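Local coordinates for Mono(ADP-ribosyl)transferase SpvB (Salmonella typhimurium, PDB 2GWM), which is the C-terminal catalytic domain of a toxin that probably transfers ADP-ribose from NAD+ to an arginine of host actin, blocking filament assembly, at residues K84-A89 with R189-I194; A117-T122 with A185-I190; T155-E160 with I194-L199. All blocks are in the same frame, centred on the assembly; numbering follows the deposited sequence.

Contact 1: residues K84-A89 with R189-I194; sequences KLDKPA and RIKRII
D86 and R192 carry the polar part of this contact as a salt bridge. The two side chains come from opposite directions. The shortest bond runs from R192 NH2 to D86 OD1, at 2.8 Å with an N-H...O angle of 156°. OD1 takes it on its syn lone pair, and the oxygen lies near the guanidinium plane. R192 NH1 adds two weak bonds, one to D86 OD1 and one to D86 OD2, each 3.3 Å long. The carboxylate is not coplanar with the guanidinium: the planes are turned 58° apart, which fits one good bond and two weak ones. R192 has its CG wedged between the backbone N and the carbonyl carbon (chi1 71°), and the chain bends at chi3 to bring NH1 and NH2 to D86. NH1 also bonds to T122 OG1, so the guanidinium is held both by the 84-89 loop and by strand 122-127.

K191 adds a looser charge contact. Its CD packs 3.4 Å from D86 OD2, while its NZ stays 4.5 Å from D86 OD1, beyond a salt bridge. K191 CG lies over one face of the R192 guanidinium, toward its rim.

The contact lies at the margin of the mixed sheet of the ADP-ribosyltransferase domain. It joins the loop between strand 78-83 and helix 91-97 to the start of strand 192-198. D121 fixes that loop by accepting from the backbone N of both L85 and D86.

The apolar part is small. L85 and I194 reach toward each other tip to tip, with L85 CD1 4.2 Å from I194 CD1. Helix 91-97 covers this side: L94 touches L85, D86 and R192.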
ATOM      1  N   LYS A  84       7.983   6.773  -5.304  1.00 26.91           N
ATOM      2  CA  LYS A  84       8.641   7.983  -5.647  1.00 28.17           C
ATOM      3  C   LYS A  84       8.829   8.704  -4.357  1.00 27.87           C
ATOM      4  O   LYS A  84       7.840   9.223  -3.774  1.00 30.79           O
ATOM      5  CB  LYS A  84       7.757   8.771  -6.592  1.00 28.75           C
ATOM      6  CG  LYS A  84       8.424   9.912  -7.185  1.00 30.96           C
ATOM      7  CD  LYS A  84       7.509  10.638  -8.141  1.00 34.26           C
ATOM      8  CE  LYS A  84       8.315  11.542  -9.043  1.00 40.64           C
ATOM      9  NZ  LYS A  84       9.406  12.309  -8.315  1.00 45.15           N
ATOM     10  N   LEU A  85      10.059   8.726  -3.846  1.00 25.90           N
ATOM     11  CA  LEU A  85      10.381   9.464  -2.627  1.00 26.17           C
ATOM     12  C   LEU A  85      11.176  10.718  -2.819  1.00 27.15           C
ATOM     13  O   LEU A  85      11.351  11.453  -1.852  1.00 27.67           O
ATOM     14  CB  LEU A  85      11.144   8.599  -1.626  1.00 26.20           C
ATOM     15  CG  LEU A  85      10.457   7.414  -0.996  1.00 27.58           C
ATOM     16  CD1 LEU A  85      11.451   6.757  -0.001  1.00 29.08           C
ATOM     17  CD2 LEU A  85       9.155   7.827  -0.321  1.00 30.58           C
ATOM     18  N   ASP A  86      11.638  11.022  -4.031  1.00 27.15           N
ATOM     19  CA  ASP A  86      12.518  12.150  -4.235  1.00 28.52           C
ATOM     20  C   ASP A  86      11.814  13.459  -4.577  1.00 30.11           C
ATOM     21  O   ASP A  86      12.484  14.412  -4.979  1.00 29.86           O
ATOM     22  CB  ASP A  86      13.586  11.811  -5.282  1.00 29.05           C
ATOM     23  CG  ASP A  86      14.561  10.803  -4.778  1.00 29.32           C
ATOM     24  OD1 ASP A  86      15.011  10.954  -3.659  1.00 27.32           O
ATOM     25  OD2 ASP A  86      14.912   9.868  -5.498  1.00 31.48           O
ATOM     26  N   LYS A  87      10.508  13.523  -4.330  1.00 31.93           N
ATOM     27  CA  LYS A  87       9.741  14.782  -4.474  1.00 34.58           C
ATOM     28  C   LYS A  87      10.100  15.733  -3.328  1.00 36.19           C
ATOM     29  O   LYS A  87      10.106  15.317  -2.170  1.00 36.18           O
ATOM     30  CB  LYS A  87       8.241  14.512  -4.422  1.00 35.18           C
ATOM     31  CG  LYS A  87       7.736  13.389  -5.332  1.00 37.35           C
ATOM     32  CD  LYS A  87       6.240  13.447  -5.669  1.00 39.00           C
ATOM     33  CE  LYS A  87       5.362  13.728  -4.463  1.00 42.34           C
ATOM     34  NZ  LYS A  87       3.990  14.222  -4.854  1.00 45.77           N
ATOM     35  N   PRO A  88      10.374  17.015  -3.638  1.00 38.47           N
ATOM     36  CA  PRO A  88      10.464  18.020  -2.569  1.00 39.19           C
ATOM     37  C   PRO A  88       9.482  17.839  -1.408  1.00 40.21           C
ATOM     38  O   PRO A  88       9.910  17.800  -0.265  1.00 41.63           O
ATOM     39  CB  PRO A  88      10.189  19.318  -3.320  1.00 39.73           C
ATOM     40  CG  PRO A  88      10.918  19.077  -4.630  1.00 39.30           C
ATOM     41  CD  PRO A  88      10.660  17.620  -4.954  1.00 38.94           C
ATOM     42  N   ALA A  89       8.193  17.666  -1.703  1.00 40.31           N
ATOM     43  CA  ALA A  89       7.157  17.528  -0.669  1.00 40.04           C
ATOM     44  C   ALA A  89       7.260  16.307   0.225  1.00 39.82           C
ATOM     45  O   ALA A  89       6.645  16.257   1.300  1.00 39.81           O
ATOM     46  CB  ALA A  89       5.780  17.520  -1.312  1.00 40.77           C
ATOM     47  N   ARG A 189      16.715   5.003 -13.608  1.00 17.11           N
ATOM     48  CA  ARG A 189      15.923   5.915 -12.773  1.00 17.82           C
ATOM     49  C   ARG A 189      16.034   5.631 -11.276  1.00 17.45           C
ATOM     50  O   ARG A 189      15.683   6.458 -10.465  1.00 17.67           O
ATOM     51  CB  ARG A 189      14.424   5.766 -13.091  1.00 17.81           C
ATOM     52  CG  ARG A 189      14.072   6.175 -14.504  1.00 19.38           C
ATOM     53  CD  ARG A 189      12.580   5.832 -14.879  1.00 22.06           C
ATOM     54  NE  ARG A 189      11.691   6.405 -13.886  1.00 23.34           N
ATOM     55  CZ  ARG A 189      10.575   5.859 -13.378  1.00 26.82           C
ATOM     56  NH1 ARG A 189      10.118   4.654 -13.733  1.00 31.44           N
ATOM     57  NH2 ARG A 189       9.903   6.563 -12.464  1.00 31.72           N
ATOM     58  N   ILE A 190      16.552   4.465 -10.911  1.00 16.65           N
ATOM     59  CA  ILE A 190      16.530   4.037  -9.534  1.00 17.25           C
ATOM     60  C   ILE A 190      17.622   4.691  -8.744  1.00 17.37           C
ATOM     61  O   ILE A 190      18.811   4.586  -9.131  1.00 18.19           O
ATOM     62  CB  ILE A 190      16.599   2.500  -9.399  1.00 17.78           C
ATOM     63  CG1 ILE A 190      15.431   1.846 -10.165  1.00 17.50           C
ATOM     64  CG2 ILE A 190      16.620   2.047  -7.956  1.00 18.82           C
ATOM     65  CD1 ILE A 190      15.594   0.379 -10.295  1.00 19.66           C
ATOM     66  N   LYS A 191      17.240   5.298  -7.622  1.00 17.85           N
ATOM     67  CA  LYS A 191      18.180   5.951  -6.757  1.00 18.02           C
ATOM     68  C   LYS A 191      18.600   5.111  -5.566  1.00 19.08           C
ATOM     69  O   LYS A 191      19.725   5.188  -5.076  1.00 19.95           O
ATOM     70  CB  LYS A 191      17.594   7.256  -6.246  1.00 20.19           C
ATOM     71  CG  LYS A 191      18.565   8.099  -5.459  1.00 23.64           C
ATOM     72  CD  LYS A 191      18.311   9.571  -5.830  1.00 31.46           C
ATOM     73  CE  LYS A 191      19.469  10.452  -5.471  1.00 35.97           C
ATOM     74  NZ  LYS A 191      19.495  10.694  -4.012  1.00 42.00           N
ATOM     75  N   ARG A 192      17.716   4.236  -5.111  1.00 18.71           N
ATOM     76  CA  ARG A 192      17.989   3.465  -3.927  1.00 19.34           C
ATOM     77  C   ARG A 192      17.078   2.264  -3.829  1.00 18.66           C
ATOM     78  O   ARG A 192      15.962   2.230  -4.378  1.00 18.40           O
ATOM     79  CB  ARG A 192      17.829   4.348  -2.697  1.00 18.64           C
ATOM     80  CG  ARG A 192      16.354   4.671  -2.476  1.00 20.75           C
ATOM     81  CD  ARG A 192      16.162   5.653  -1.339  1.00 22.93           C
ATOM     82  NE  ARG A 192      16.738   6.987  -1.534  1.00 22.36           N
ATOM     83  CZ  ARG A 192      16.215   7.949  -2.291  1.00 23.31           C
ATOM     84  NH1 ARG A 192      15.133   7.699  -3.014  1.00 22.84           N
ATOM     85  NH2 ARG A 192      16.804   9.159  -2.374  1.00 22.27           N
ATOM     86  N   ILE A 193      17.586   1.269  -3.139  1.00 18.04           N
ATOM     87  CA  ILE A 193      16.836   0.163  -2.589  1.00 18.62           C
ATOM     88  C   ILE A 193      16.789   0.334  -1.106  1.00 19.95           C
ATOM     89  O   ILE A 193      17.792   0.603  -0.471  1.00 19.78           O
ATOM     90  CB  ILE A 193      17.478  -1.240  -2.969  1.00 19.44           C
ATOM     91  CG1 ILE A 193      17.597  -1.407  -4.476  1.00 20.63           C
ATOM     92  CG2 ILE A 193      16.729  -2.409  -2.274  1.00 20.53           C
ATOM     93  CD1 ILE A 193      18.611  -2.480  -4.835  1.00 21.84           C
ATOM     94  N   ILE A 194      15.596   0.102  -0.545  1.00 19.08           N
ATOM     95  CA  ILE A 194      15.433   0.118   0.883  1.00 18.89           C
ATOM     96  C   ILE A 194      14.948  -1.256   1.248  1.00 19.42           C
ATOM     97  O   ILE A 194      13.899  -1.698   0.823  1.00 19.92           O
ATOM     98  CB  ILE A 194      14.458   1.158   1.391  1.00 19.65           C
ATOM     99  CG1 ILE A 194      14.839   2.534   0.894  1.00 19.81           C
ATOM    100  CG2 ILE A 194      14.444   1.123   2.924  1.00 20.12           C
ATOM    101  CD1 ILE A 194      13.899   3.633   1.338  1.00 22.10           C
TER

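Contact 2: residues A117-T122 with A185-I190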
ATOM      1  N   ALA A 117       8.641  -5.403  -8.564  1.00 26.57           N
ATOM      2  CA  ALA A 117       8.422  -3.968  -8.278  1.00 26.46           C
ATOM      3  C   ALA A 117       8.378  -3.182  -9.570  1.00 26.21           C
ATOM      4  O   ALA A 117       9.148  -3.437 -10.499  1.00 27.09           O
ATOM      5  CB  ALA A 117       9.530  -3.456  -7.468  1.00 27.52           C
ATOM      6  N   TRP A 118       7.502  -2.196  -9.593  1.00 25.18           N
ATOM      7  CA  TRP A 118       7.485  -1.212 -10.656  1.00 27.27           C
ATOM      8  C   TRP A 118       8.556  -0.204 -10.376  1.00 24.87           C
ATOM      9  O   TRP A 118       8.645   0.415  -9.323  1.00 25.99           O
ATOM     10  CB  TRP A 118       6.109  -0.555 -10.773  1.00 30.81           C
ATOM     11  CG  TRP A 118       5.156  -1.576 -11.405  1.00 34.89           C
ATOM     12  CD1 TRP A 118       4.634  -2.702 -10.806  1.00 40.26           C
ATOM     13  CD2 TRP A 118       4.723  -1.600 -12.748  1.00 38.12           C
ATOM     14  NE1 TRP A 118       3.856  -3.389 -11.705  1.00 41.68           N
ATOM     15  CE2 TRP A 118       3.897  -2.734 -12.904  1.00 39.24           C
ATOM     16  CE3 TRP A 118       4.914  -0.754 -13.834  1.00 40.45           C
ATOM     17  CZ2 TRP A 118       3.284  -3.042 -14.101  1.00 40.15           C
ATOM     18  CZ3 TRP A 118       4.307  -1.062 -15.032  1.00 40.63           C
ATOM     19  CH2 TRP A 118       3.491  -2.199 -15.155  1.00 41.13           C
ATOM     20  N   ILE A 119       9.413  -0.054 -11.361  1.00 22.28           N
ATOM     21  CA  ILE A 119      10.582   0.833 -11.216  1.00 22.57           C
ATOM     22  C   ILE A 119      10.165   2.257 -10.877  1.00 21.23           C
ATOM     23  O   ILE A 119       9.175   2.783 -11.425  1.00 22.72           O
ATOM     24  CB  ILE A 119      11.382   0.779 -12.483  1.00 21.05           C
ATOM     25  CG1 ILE A 119      12.010  -0.614 -12.700  1.00 20.68           C
ATOM     26  CG2 ILE A 119      12.463   1.910 -12.505  1.00 21.61           C
ATOM     27  CD1 ILE A 119      12.580  -0.849 -14.047  1.00 23.65           C
ATOM     28  N   ASN A 120      10.871   2.841  -9.924  1.00 21.24           N
ATOM     29  CA  ASN A 120      10.715   4.189  -9.493  1.00 21.52           C
ATOM     30  C   ASN A 120      12.012   4.620  -8.817  1.00 19.84           C
ATOM     31  O   ASN A 120      12.975   3.849  -8.804  1.00 20.33           O
ATOM     32  CB  ASN A 120       9.551   4.292  -8.499  1.00 24.98           C
ATOM     33  CG  ASN A 120       8.785   5.562  -8.609  1.00 26.85           C
ATOM     34  OD1 ASN A 120       9.355   6.656  -8.785  1.00 28.97           O
ATOM     35  ND2 ASN A 120       7.417   5.447  -8.495  1.00 31.47           N
ATOM     36  N   ASP A 121      12.059   5.826  -8.270  1.00 19.12           N
ATOM     37  CA  ASP A 121      13.312   6.250  -7.627  1.00 20.11           C
ATOM     38  C   ASP A 121      13.737   5.372  -6.452  1.00 18.78           C
ATOM     39  O   ASP A 121      14.923   5.224  -6.173  1.00 19.39           O
ATOM     40  CB  ASP A 121      13.373   7.755  -7.318  1.00 21.51           C
ATOM     41  CG  ASP A 121      12.429   8.258  -6.198  1.00 22.92           C
ATOM     42  OD1 ASP A 121      12.360   7.607  -5.136  1.00 22.94           O
ATOM     43  OD2 ASP A 121      11.791   9.359  -6.399  1.00 24.43           O
ATOM     44  N   THR A 122      12.768   4.764  -5.799  1.00 18.17           N
ATOM     45  CA  THR A 122      12.993   3.916  -4.653  1.00 18.64           C
ATOM     46  C   THR A 122      12.339   2.558  -4.863  1.00 19.40           C
ATOM     47  O   THR A 122      11.144   2.480  -5.204  1.00 20.65           O
ATOM     48  CB  THR A 122      12.409   4.586  -3.402  1.00 20.18           C
ATOM     49  OG1 THR A 122      13.006   5.842  -3.216  1.00 21.35           O
ATOM     50  CG2 THR A 122      12.609   3.739  -2.196  1.00 21.41           C
ATOM     51  N   ALA A 185       9.959   0.890 -18.626  1.00 23.45           N
ATOM     52  CA  ALA A 185      10.945   0.431 -17.633  1.00 21.51           C
ATOM     53  C   ALA A 185      12.315   1.018 -17.912  1.00 19.55           C
ATOM     54  O   ALA A 185      12.783   0.894 -19.042  1.00 19.74           O
ATOM     55  CB  ALA A 185      11.052  -1.082 -17.721  1.00 22.36           C
ATOM     56  N   ASP A 186      12.945   1.591 -16.870  1.00 17.93           N
ATOM     57  CA  ASP A 186      14.353   2.072 -16.970  1.00 17.37           C
ATOM     58  C   ASP A 186      15.010   2.053 -15.643  1.00 17.28           C
ATOM     59  O   ASP A 186      14.785   2.926 -14.832  1.00 17.64           O
ATOM     60  CB  ASP A 186      14.403   3.499 -17.532  1.00 17.82           C
ATOM     61  CG  ASP A 186      15.854   3.994 -17.749  1.00 16.94           C
ATOM     62  OD1 ASP A 186      16.823   3.201 -17.451  1.00 17.03           O
ATOM     63  OD2 ASP A 186      16.035   5.143 -18.230  1.00 16.12           O
ATOM     64  N   THR A 187      15.841   1.039 -15.416  1.00 17.67           N
ATOM     65  CA  THR A 187      16.496   0.933 -14.141  1.00 18.19           C
ATOM     66  C   THR A 187      17.461   2.081 -13.815  1.00 16.38           C
ATOM     67  O   THR A 187      17.793   2.242 -12.625  1.00 17.44           O
ATOM     68  CB  THR A 187      17.236  -0.407 -13.940  1.00 20.93           C
ATOM     69  OG1 THR A 187      18.174  -0.537 -14.996  1.00 24.24           O
ATOM     70  CG2 THR A 187      16.243  -1.536 -13.930  1.00 24.12           C
ATOM     71  N   ASN A 188      17.856   2.857 -14.812  1.00 17.50           N
ATOM     72  CA  ASN A 188      18.734   3.979 -14.523  1.00 17.64           C
ATOM     73  C   ASN A 188      18.055   5.058 -13.677  1.00 17.89           C
ATOM     74  O   ASN A 188      18.722   5.914 -13.113  1.00 18.60           O
ATOM     75  CB  ASN A 188      19.331   4.577 -15.768  1.00 18.40           C
ATOM     76  CG  ASN A 188      20.220   3.591 -16.544  1.00 18.21           C
ATOM     77  OD1 ASN A 188      20.148   3.527 -17.787  1.00 21.66           O
ATOM     78  ND2 ASN A 188      20.952   2.804 -15.859  1.00 15.97           N
ATOM     79  N   ARG A 189      16.715   5.003 -13.608  1.00 17.11           N
ATOM     80  CA  ARG A 189      15.923   5.915 -12.773  1.00 17.82           C
ATOM     81  C   ARG A 189      16.034   5.631 -11.276  1.00 17.45           C
ATOM     82  O   ARG A 189      15.683   6.458 -10.465  1.00 17.67           O
ATOM     83  CB  ARG A 189      14.424   5.766 -13.091  1.00 17.81           C
ATOM     84  CG  ARG A 189      14.072   6.175 -14.504  1.00 19.38           C
ATOM     85  CD  ARG A 189      12.580   5.832 -14.879  1.00 22.06           C
ATOM     86  NE  ARG A 189      11.691   6.405 -13.886  1.00 23.34           N
ATOM     87  CZ  ARG A 189      10.575   5.859 -13.378  1.00 26.82           C
ATOM     88  NH1 ARG A 189      10.118   4.654 -13.733  1.00 31.44           N
ATOM     89  NH2 ARG A 189       9.903   6.563 -12.464  1.00 31.72           N
ATOM     90  N   ILE A 190      16.552   4.465 -10.911  1.00 16.65           N
ATOM     91  CA  ILE A 190      16.530   4.037  -9.534  1.00 17.25           C
ATOM     92  C   ILE A 190      17.622   4.691  -8.744  1.00 17.37           C
ATOM     93  O   ILE A 190      18.811   4.586  -9.131  1.00 18.19           O
ATOM     94  CB  ILE A 190      16.599   2.500  -9.399  1.00 17.78           C
ATOM     95  CG1 ILE A 190      15.431   1.846 -10.165  1.00 17.50           C
ATOM     96  CG2 ILE A 190      16.620   2.047  -7.956  1.00 18.82           C
ATOM     97  CD1 ILE A 190      15.594   0.379 -10.295  1.00 19.66           C
TER
HETATM   98  O   HOH W   1       7.234   5.439 -12.066  1.00 40.66           O
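The R189 guanidinium lies beside the backbone of I119 and N120, with N120 CA over one face and water 1 at its edge, in plane. R189 NH2 donates to that water at 2.9 Å. The same water gives a weak bond to I119 O, so it links the two segments. I119 O also meets R189 NH1 directly and obliquely, in a weak bond of 3.1 Å with an N-H...O angle of only 125°. The N120 amide plane is turned well away from that of the guanidinium. Its OD1 is 3.7 Å from R189 NH2.

Two loops of the ADP-ribosyltransferase fold meet here. One leads into strand 122-127, the other from helix 168-175 to strand 192-198. The second loop contains an Asx turn at D186: D186 OD1 accepts from N188 N, from above the carboxylate plane. The turn leads into the short 3-10 segment 187-189.

I119 is the main apolar residue. Its CG2 is anti to the backbone N and its CG1 lies beside that N (chi1 -67°). This turns CD1 to A185 and T187, and CG2 to D186 O and I190. I119 CD1 packs on A185 CB. I119 CD1 is also 3.7 Å from T187 CG2. I119 CG2 sits against D186 O and against I190 CG1, where the two isoleucines cross at about a right angle. I190 also touches F170 and L174 of helix 168-175.

D121 has its CB near R189 O, but its carboxylate serves other groups. D121 OD1 takes a bond from T122 OG1, and N120 OD1 accepts from D121 N at 2.9 Å, with the donor in the carbonyl plane and a C=O...N angle of 99°.

Contact 3: residues T155-E160 with I194-L199; sequences TKLKIE and INMRVL
R197 grips the E160 carboxylate side-on with two nitrogens, one to each oxygen. R197 NE bonds to E160 OE2 at 2.8 Å, nearly straight at 165°. That oxygen lies in the guanidinium plane. R197 NH2 bonds to E160 OE1 at 2.9 Å, on the syn lone pair but tilted from the guanidinium plane. The planes of the two groups are 51° apart, so the pairing is twisted. The R197 chain leaves with CG anti to the backbone N (chi1 -176°) and bends at chi3, which turns NE and NH2 back to E160. Its NH1 forms a further salt bridge with E129, so R197 pairs with two acidic residues.

The backbones pair as antiparallel strands. K158 and R197 form the hydrogen-bonded pair, with K158 N to R197 O 2.8 Å and a return bond from R197 N to K158 O. L199 N to K156 O and E160 N to N195 O extend the ladder at its two ends. Water 2 bridges K156 N and L199 O.

L157, I159, M196 and V198 point to the face opposite K158 and R197. L157 CD2 packs 3.6 Å from V198 CG2 and also meets M196 SD. I159 and M196 lie side by side, pointing the same way, and I159 CD1 is tight against M196 CE at 3.4 Å. T155 CG2 meets the V198 methyls at one end.

The pair sits inside the mixed sheet: strand 103-106 flanks 155-164, strand 122-127 flanks 192-198, and Y97 of helix 91-97 touches M196.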
ATOM      1  N   THR A 155       0.370  -0.789   9.121  1.00 19.42           N
ATOM      2  CA  THR A 155       1.545  -1.685   9.044  1.00 19.80           C
ATOM      3  C   THR A 155       2.763  -1.002   9.627  1.00 18.78           C
ATOM      4  O   THR A 155       3.051   0.136   9.308  1.00 20.51           O
ATOM      5  CB  THR A 155       1.844  -2.084   7.598  1.00 19.41           C
ATOM      6  OG1 THR A 155       0.685  -2.616   6.929  1.00 22.30           O
ATOM      7  CG2 THR A 155       2.914  -3.127   7.544  1.00 19.99           C
ATOM      8  N   LYS A 156       3.473  -1.717  10.491  1.00 19.76           N
ATOM      9  CA  LYS A 156       4.717  -1.248  11.061  1.00 20.34           C
ATOM     10  C   LYS A 156       5.886  -1.928  10.332  1.00 21.26           C
ATOM     11  O   LYS A 156       5.924  -3.134  10.192  1.00 22.55           O
ATOM     12  CB  LYS A 156       4.801  -1.614  12.515  1.00 20.06           C
ATOM     13  CG  LYS A 156       5.807  -0.857  13.304  1.00 25.13           C
ATOM     14  CD  LYS A 156       5.749  -1.264  14.753  1.00 26.43           C
ATOM     15  CE  LYS A 156       4.569  -0.703  15.522  1.00 28.84           C
ATOM     16  NZ  LYS A 156       4.536  -1.216  16.983  1.00 27.05           N
ATOM     17  N   LEU A 157       6.822  -1.106   9.937  1.00 23.02           N
ATOM     18  CA  LEU A 157       8.018  -1.603   9.294  1.00 24.49           C
ATOM     19  C   LEU A 157       9.283  -1.000   9.811  1.00 23.96           C
ATOM     20  O   LEU A 157       9.372   0.179  10.121  1.00 27.80           O
ATOM     21  CB  LEU A 157       7.978  -1.291   7.858  1.00 26.48           C
ATOM     22  CG  LEU A 157       6.694  -1.700   7.114  1.00 27.31           C
ATOM     23  CD1 LEU A 157       5.952  -0.476   6.975  1.00 26.73           C
ATOM     24  CD2 LEU A 157       6.968  -2.305   5.782  1.00 26.12           C
ATOM     25  N   LYS A 158      10.269  -1.848   9.820  1.00 23.86           N
ATOM     26  CA  LYS A 158      11.626  -1.469  10.226  1.00 21.52           C
ATOM     27  C   LYS A 158      12.512  -1.283   8.995  1.00 20.99           C
ATOM     28  O   LYS A 158      12.476  -2.086   8.079  1.00 20.65           O
ATOM     29  CB  LYS A 158      12.215  -2.552  11.086  1.00 21.52           C
ATOM     30  CG  LYS A 158      13.563  -2.190  11.491  1.00 22.83           C
ATOM     31  CD  LYS A 158      14.209  -3.222  12.331  1.00 24.68           C
ATOM     32  CE  LYS A 158      15.531  -2.652  12.912  1.00 26.90           C
ATOM     33  NZ  LYS A 158      16.220  -3.572  13.854  1.00 27.96           N
ATOM     34  N   ILE A 159      13.259  -0.181   8.996  1.00 21.11           N
ATOM     35  CA  ILE A 159      14.232   0.129   7.942  1.00 20.15           C
ATOM     36  C   ILE A 159      15.489  -0.568   8.334  1.00 21.35           C
ATOM     37  O   ILE A 159      16.144  -0.185   9.331  1.00 21.76           O
ATOM     38  CB  ILE A 159      14.514   1.654   7.894  1.00 21.23           C
ATOM     39  CG1 ILE A 159      13.219   2.491   7.753  1.00 22.49           C
ATOM     40  CG2 ILE A 159      15.522   1.960   6.815  1.00 20.93           C
ATOM     41  CD1 ILE A 159      12.366   2.093   6.657  1.00 24.54           C
ATOM     42  N   GLU A 160      15.865  -1.595   7.569  1.00 21.10           N
ATOM     43  CA  GLU A 160      17.046  -2.387   7.912  1.00 21.03           C
ATOM     44  C   GLU A 160      18.322  -1.911   7.200  1.00 20.69           C
ATOM     45  O   GLU A 160      19.375  -1.797   7.819  1.00 22.73           O
ATOM     46  CB  GLU A 160      16.725  -3.854   7.622  1.00 20.45           C
ATOM     47  CG  GLU A 160      15.619  -4.365   8.509  1.00 27.25           C
ATOM     48  CD  GLU A 160      15.504  -5.867   8.525  1.00 23.92           C
ATOM     49  OE1 GLU A 160      15.616  -6.499   7.425  1.00 35.63           O
ATOM     50  OE2 GLU A 160      15.249  -6.390   9.626  1.00 36.60           O
ATOM     51  N   ILE A 194      15.596   0.102  -0.545  1.00 19.08           N
ATOM     52  CA  ILE A 194      15.433   0.118   0.883  1.00 18.89           C
ATOM     53  C   ILE A 194      14.948  -1.256   1.248  1.00 19.42           C
ATOM     54  O   ILE A 194      13.899  -1.698   0.823  1.00 19.92           O
ATOM     55  CB  ILE A 194      14.458   1.158   1.391  1.00 19.65           C
ATOM     56  CG1 ILE A 194      14.839   2.534   0.894  1.00 19.81           C
ATOM     57  CG2 ILE A 194      14.444   1.123   2.924  1.00 20.12           C
ATOM     58  CD1 ILE A 194      13.899   3.633   1.338  1.00 22.10           C
ATOM     59  N   ASN A 195      15.742  -1.933   2.085  1.00 19.33           N
ATOM     60  CA  ASN A 195      15.428  -3.247   2.652  1.00 18.87           C
ATOM     61  C   ASN A 195      14.715  -2.996   3.973  1.00 19.15           C
ATOM     62  O   ASN A 195      15.270  -2.381   4.885  1.00 18.76           O
ATOM     63  CB  ASN A 195      16.703  -4.071   2.849  1.00 18.91           C
ATOM     64  CG  ASN A 195      17.426  -4.315   1.569  1.00 21.22           C
ATOM     65  OD1 ASN A 195      18.624  -3.902   1.395  1.00 23.89           O
ATOM     66  ND2 ASN A 195      16.775  -5.036   0.690  1.00 17.74           N
ATOM     67  N   MET A 196      13.504  -3.506   4.062  1.00 20.03           N
ATOM     68  CA  MET A 196      12.586  -3.262   5.175  1.00 21.35           C
ATOM     69  C   MET A 196      12.057  -4.566   5.695  1.00 20.52           C
ATOM     70  O   MET A 196      12.087  -5.582   5.004  1.00 19.98           O
ATOM     71  CB  MET A 196      11.318  -2.502   4.702  1.00 22.42           C
ATOM     72  CG  MET A 196      11.571  -1.272   4.047  1.00 26.27           C
ATOM     73  SD  MET A 196      10.032  -0.467   3.747  1.00 28.44           S
ATOM     74  CE  MET A 196      10.524   1.164   3.998  1.00 32.35           C
ATOM     75  N   ARG A 197      11.449  -4.524   6.895  1.00 19.51           N
ATOM     76  CA  ARG A 197      10.825  -5.702   7.462  1.00 20.95           C
ATOM     77  C   ARG A 197       9.527  -5.311   8.135  1.00 20.06           C
ATOM     78  O   ARG A 197       9.512  -4.350   8.911  1.00 21.91           O
ATOM     79  CB  ARG A 197      11.737  -6.362   8.487  1.00 20.17           C
ATOM     80  CG  ARG A 197      11.210  -7.651   9.048  1.00 22.84           C
ATOM     81  CD  ARG A 197      12.261  -8.408   9.888  1.00 24.43           C
ATOM     82  NE  ARG A 197      13.489  -8.554   9.165  1.00 29.25           N
ATOM     83  CZ  ARG A 197      13.746  -9.468   8.248  1.00 23.10           C
ATOM     84  NH1 ARG A 197      12.903 -10.453   7.996  1.00 30.85           N
ATOM     85  NH2 ARG A 197      14.866  -9.335   7.561  1.00 33.62           N
ATOM     86  N   VAL A 198       8.446  -6.012   7.814  1.00 18.70           N
ATOM     87  CA  VAL A 198       7.173  -5.780   8.547  1.00 19.13           C
ATOM     88  C   VAL A 198       7.294  -6.374   9.946  1.00 19.65           C
ATOM     89  O   VAL A 198       7.729  -7.506  10.089  1.00 20.85           O
ATOM     90  CB  VAL A 198       5.979  -6.352   7.771  1.00 19.14           C
ATOM     91  CG1 VAL A 198       4.698  -6.275   8.632  1.00 20.04           C
ATOM     92  CG2 VAL A 198       5.758  -5.589   6.493  1.00 21.57           C
ATOM     93  N   LEU A 199       6.978  -5.591  10.989  1.00 21.01           N
ATOM     94  CA  LEU A 199       6.906  -6.074  12.356  1.00 20.55           C
ATOM     95  C   LEU A 199       5.488  -6.476  12.703  1.00 21.06           C
ATOM     96  O   LEU A 199       4.635  -5.609  12.763  1.00 22.74           O
ATOM     97  CB  LEU A 199       7.413  -5.003  13.351  1.00 21.32           C
ATOM     98  CG  LEU A 199       8.798  -4.442  13.044  1.00 21.87           C
ATOM     99  CD1 LEU A 199       9.215  -3.254  13.934  1.00 20.18           C
ATOM    100  CD2 LEU A 199       9.837  -5.539  13.202  1.00 26.31           C
TER
HETATM  101  O   HOH W   2       2.628  -4.308  11.397  1.00 24.79           O

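From the N terminus, the first segment is 84-89, after strand 78-83. Contact 1 closes the longest loop, returning to it from 189-194. Contact 2 starts inside that span, at 117-122, and ends on the same stretch as contact 1, sharing R189 and I190. The two touch directly: K191 N probably bonds to D121 O, and R192 NH1 to T122 OG1. Contact 3 closes the shortest loop, from 155-160 to 194-199. It crosses both others in chain order and shares I194 with contact 1. Together they tie the final strand, 192-198, and its lead-in to two loops and to strand 155-164 in the same sheet.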